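Local coordinates for protein acetylornithine aminotransferase (Aquifex aeolicus, PDB 2EH6) that catalyses the pyridoxal-phosphate-dependent transamination of N(2)-acetyl-L-ornithine with 2-oxoglutarate, a step of arginine biosynthesis, at residues Cys345-Gly348 and Lys349-Arg352; Glu55-Glu58 and Lys59-Val63. One frame throughout, in Å; residues are numbered along the deposited sequence.

Contact 1: Cys345-Gly348 and Lys349-Arg352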
loop_
_atom_site.group_PDB
_atom_site.type_symbol
_atom_site.label_atom_id
_atom_site.label_comp_id
_atom_site.label_asym_id
_atom_site.label_seq_id
_atom_site.Cartn_x
_atom_site.Cartn_y
_atom_site.Cartn_z
ATOM N N CYS A 345 -17.025 10.255 13.824
ATOM C CA CYS A 345 -18.273 10.668 13.198
ATOM C C CYS A 345 -18.174 10.388 11.707
ATOM O O CYS A 345 -17.253 10.858 11.041
ATOM C CB CYS A 345 -18.517 12.160 13.431
ATOM S SG CYS A 345 -19.987 12.860 12.599
ATOM N N THR A 346 -19.124 9.622 11.188
ATOM C CA THR A 346 -19.119 9.286 9.776
ATOM C C THR A 346 -20.532 9.393 9.204
ATOM O O THR A 346 -21.510 9.456 9.953
ATOM C CB THR A 346 -18.552 7.857 9.567
ATOM O OG1 THR A 346 -18.197 7.679 8.191
ATOM C CG2 THR A 346 -19.573 6.803 9.976
ATOM N N ALA A 347 -20.634 9.424 7.878
ATOM C CA ALA A 347 -21.928 9.537 7.212
ATOM C C ALA A 347 -22.678 10.743 7.771
ATOM O O ALA A 347 -23.905 10.753 7.839
ATOM C CB ALA A 347 -22.744 8.263 7.411
ATOM N N GLY A 348 -21.914 11.747 8.191
ATOM C CA GLY A 348 -22.489 12.967 8.724
ATOM C C GLY A 348 -23.160 12.905 10.083
ATOM O O GLY A 348 -22.916 13.765 10.926
ATOM N N LYS A 349 -23.999 11.898 10.311
ATOM C CA LYS A 349 -24.718 11.802 11.577
ATOM C C LYS A 349 -24.511 10.516 12.369
ATOM O O LYS A 349 -25.153 10.314 13.396
ATOM C CB LYS A 349 -26.217 11.986 11.321
ATOM C CG LYS A 349 -26.577 13.276 10.603
ATOM C CD LYS A 349 -28.061 13.316 10.259
ATOM C CE LYS A 349 -28.408 14.557 9.451
ATOM N NZ LYS A 349 -29.807 14.505 8.944
ATOM N N VAL A 350 -23.618 9.651 11.909
ATOM C CA VAL A 350 -23.390 8.397 12.607
ATOM C C VAL A 350 -22.098 8.364 13.404
ATOM O O VAL A 350 -21.007 8.473 12.842
ATOM C CB VAL A 350 -23.371 7.199 11.623
ATOM C CG1 VAL A 350 -23.154 5.896 12.384
ATOM C CG2 VAL A 350 -24.684 7.141 10.847
ATOM N N LEU A 351 -22.225 8.234 14.720
ATOM C CA LEU A 351 -21.051 8.122 15.570
ATOM C C LEU A 351 -20.644 6.664 15.431
ATOM O O LEU A 351 -21.461 5.766 15.631
ATOM C CB LEU A 351 -21.392 8.433 17.029
ATOM C CG LEU A 351 -21.486 9.913 17.401
ATOM C CD1 LEU A 351 -21.928 10.040 18.847
ATOM C CD2 LEU A 351 -20.133 10.583 17.197
ATOM N N ARG A 352 -19.390 6.432 15.062
ATOM C CA ARG A 352 -18.887 5.078 14.885
ATOM C C ARG A 352 -17.920 4.754 16.016
ATOM O O ARG A 352 -17.075 5.576 16.369
ATOM C CB ARG A 352 -18.187 4.957 13.523
ATOM C CG ARG A 352 -17.491 3.629 13.290
ATOM C CD ARG A 352 -16.945 3.508 11.870
ATOM N NE ARG A 352 -16.211 4.697 11.441
ATOM C CZ ARG A 352 -15.435 4.745 10.362
ATOM N NH1 ARG A 352 -15.284 3.665 9.601
ATOM N NH2 ARG A 352 -14.820 5.874 10.033
#
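Val350 O is gripped by the amide of Thr346, with N to O at 2.8 Å and a nearly straight N-H...O angle of 173°, and is also approached by a weaker C-H donor, Cys345 CA, at 3.5 Å. The return bond from Val350 N to Thr346 O (2.9 Å) completes a hydrogen-bonded antiparallel pair. Between the two residues the chain reverses over three positions, closing the β-hairpin of strands 341-346 and 350-353. At its tip Lys349 N reaches back to Ala347 O at 2.7 Å, coming from above the carbonyl plane; this is a γ-turn centred on Gly348. On one face of the hairpin Thr346 and Val350 lie side by side. Thr346 OG1 stands opposite the backbone N (chi1 -164°) and bonds to Glu184 O, while CG2 is left facing Val350 CB at 4.2 Å. The same methyl sits over one face of the Arg352 guanidinium, whose NH2 is held by Asn344 OD1 and whose NH1 makes a weak bond to Gln215, a residue of the pyridoxal phosphate pocket. On the other face, Leu351 CD2 loosely approaches Cys345 CB at 4.4 Å, next to the Cys345-Cys329 disulfide.

Contact 2: Glu55-Glu58 and Lys59-Val63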
loop_
_atom_site.group_PDB
_atom_site.type_symbol
_atom_site.label_atom_id
_atom_site.label_comp_id
_atom_site.label_asym_id
_atom_site.label_seq_id
_atom_site.Cartn_x
_atom_site.Cartn_y
_atom_site.Cartn_z
ATOM N N GLU A 55 11.931 -8.206 18.223
ATOM C CA GLU A 55 12.780 -9.336 17.871
ATOM C C GLU A 55 12.953 -9.391 16.348
ATOM O O GLU A 55 14.049 -9.636 15.849
ATOM C CB GLU A 55 12.147 -10.634 18.387
ATOM C CG GLU A 55 13.129 -11.734 18.793
ATOM C CD GLU A 55 13.388 -12.747 17.688
ATOM O OE1 GLU A 55 12.414 -13.156 17.019
ATOM O OE2 GLU A 55 14.559 -13.150 17.501
ATOM N N GLN A 56 11.872 -9.141 15.613
ATOM C CA GLN A 56 11.923 -9.185 14.153
ATOM C C GLN A 56 12.770 -8.054 13.583
ATOM O O GLN A 56 13.573 -8.260 12.676
ATOM C CB GLN A 56 10.504 -9.117 13.566
ATOM C CG GLN A 56 10.434 -9.445 12.073
ATOM C CD GLN A 56 11.048 -10.798 11.753
ATOM O OE1 GLN A 56 10.611 -11.821 12.271
ATOM N NE2 GLN A 56 12.067 -10.806 10.904
ATOM N N VAL A 57 12.584 -6.853 14.115
ATOM C CA VAL A 57 13.344 -5.703 13.647
ATOM C C VAL A 57 14.850 -5.956 13.732
ATOM O O VAL A 57 15.610 -5.475 12.898
ATOM C CB VAL A 57 12.985 -4.446 14.462
ATOM C CG1 VAL A 57 14.034 -3.377 14.261
ATOM C CG2 VAL A 57 11.614 -3.932 14.034
ATOM N N GLU A 58 15.275 -6.720 14.734
ATOM C CA GLU A 58 16.699 -7.015 14.914
ATOM C C GLU A 58 17.232 -8.015 13.901
ATOM O O GLU A 58 18.435 -8.052 13.634
ATOM C CB GLU A 58 16.963 -7.585 16.312
ATOM C CG GLU A 58 16.657 -6.656 17.464
ATOM C CD GLU A 58 16.910 -7.316 18.810
ATOM O OE1 GLU A 58 18.045 -7.787 19.033
ATOM O OE2 GLU A 58 15.975 -7.367 19.640
ATOM N N LYS A 59 16.334 -8.821 13.346
ATOM C CA LYS A 59 16.707 -9.870 12.400
ATOM C C LYS A 59 16.534 -9.578 10.917
ATOM O O LYS A 59 17.483 -9.678 10.140
ATOM C CB LYS A 59 15.917 -11.141 12.714
ATOM C CG LYS A 59 16.179 -11.742 14.083
ATOM C CD LYS A 59 15.214 -12.892 14.358
ATOM C CE LYS A 59 15.298 -13.969 13.284
ATOM N NZ LYS A 59 14.293 -15.049 13.505
ATOM N N LEU A 60 15.312 -9.237 10.522
ATOM C CA LEU A 60 15.027 -9.005 9.113
ATOM C C LEU A 60 13.760 -8.180 8.918
ATOM O O LEU A 60 12.713 -8.498 9.478
ATOM C CB LEU A 60 14.861 -10.367 8.435
ATOM C CG LEU A 60 14.902 -10.498 6.924
ATOM C CD1 LEU A 60 16.251 -10.012 6.417
ATOM C CD2 LEU A 60 14.679 -11.969 6.543
ATOM N N LEU A 61 13.851 -7.131 8.108
ATOM C CA LEU A 61 12.694 -6.283 7.850
ATOM C C LEU A 61 12.026 -6.585 6.508
ATOM O O LEU A 61 10.796 -6.578 6.393
ATOM C CB LEU A 61 13.109 -4.810 7.849
ATOM C CG LEU A 61 13.572 -4.163 9.159
ATOM C CD1 LEU A 61 13.997 -2.726 8.878
ATOM C CD2 LEU A 61 12.451 -4.200 10.180
ATOM N N HIS A 62 12.852 -6.847 5.504
ATOM C CA HIS A 62 12.422 -6.989 4.114
ATOM C C HIS A 62 13.437 -7.778 3.278
ATOM O O HIS A 62 14.638 -7.552 3.336
ATOM C CB HIS A 62 12.240 -5.588 3.527
ATOM C CG HIS A 62 11.969 -5.692 2.048
ATOM N ND1 HIS A 62 10.733 -5.901 1.531
ATOM C CD2 HIS A 62 12.881 -5.586 0.993
ATOM C CE1 HIS A 62 10.898 -5.916 0.193
ATOM N NE2 HIS A 62 12.173 -5.730 -0.157
ATOM N N VAL A 63 12.960 -8.759 2.484
ATOM C CA VAL A 63 13.847 -9.381 1.490
ATOM C C VAL A 63 13.278 -9.328 0.052
ATOM O O VAL A 63 13.979 -9.530 -0.928
ATOM C CB VAL A 63 14.070 -10.843 1.904
ATOM C CG1 VAL A 63 14.676 -10.911 3.307
ATOM C CG2 VAL A 63 12.750 -11.586 1.885
#
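Lys59 folds back along the final turn of helix 47-59, meeting Glu55 and Gln56 with its methylenes: CB lies 3.7 Å from Gln56 O, CG 3.5 Å from Glu55 O, and CD 3.2 Å from Glu55 OE2. Beyond CD the chain bends (chi3 57°), and NZ stays 4.4 Å from Glu55 OE1, too far for a salt bridge; that carboxylate oxygen is instead paired with Arg279. Gln56 holds the start of the loop with both its backbone and its side chain. Its backbone O accepts from both Lys59 N and Leu60 N, each at 2.9 Å, the former from above the carbonyl plane and the latter almost in line with the C=O bond. Its side chain, bent at chi2 (55°), brings NE2 to Leu60 O at 2.8 Å, in the carbonyl plane on a lone pair and close to the plane of its own amide, while OE1 takes a bond from Arg279. A leucine here would probably leave Leu60 O without this donor and Arg279 without one of its acceptors, so that the loop start is less firmly fixed. Val57 CG2 touches Leu61 CD2 at 4.0 Å. Glu58 is salt-bridged to Lys54 of the second subunit and His62 bonded to that subunit's Gly36 and Asn40, which places the C-terminal end of helix 47-59, and the loop that leaves it, at the homodimer interface.

From the N terminus, the chain first lays down strands 12-18, 21-24 and 29-32, then reaches contact 2, where helix 47-59 turns into the loop toward helix 70-81 beside helix 275-308 and the second subunit. It next builds the other seven-stranded sheet before coming to contact 1, the tight turn joining strands 341-346 and 350-353. That hairpin returns to the N-terminal strands, 341-346 running parallel beside 29-32 in one mixed sheet. The contacts are in series; each closes only a short local turn, and neither encloses nor crosses the other. The centres of contact 1 and contact 2 lie about 39 Å apart, on opposite sides of the chain's centre, with no direct touch.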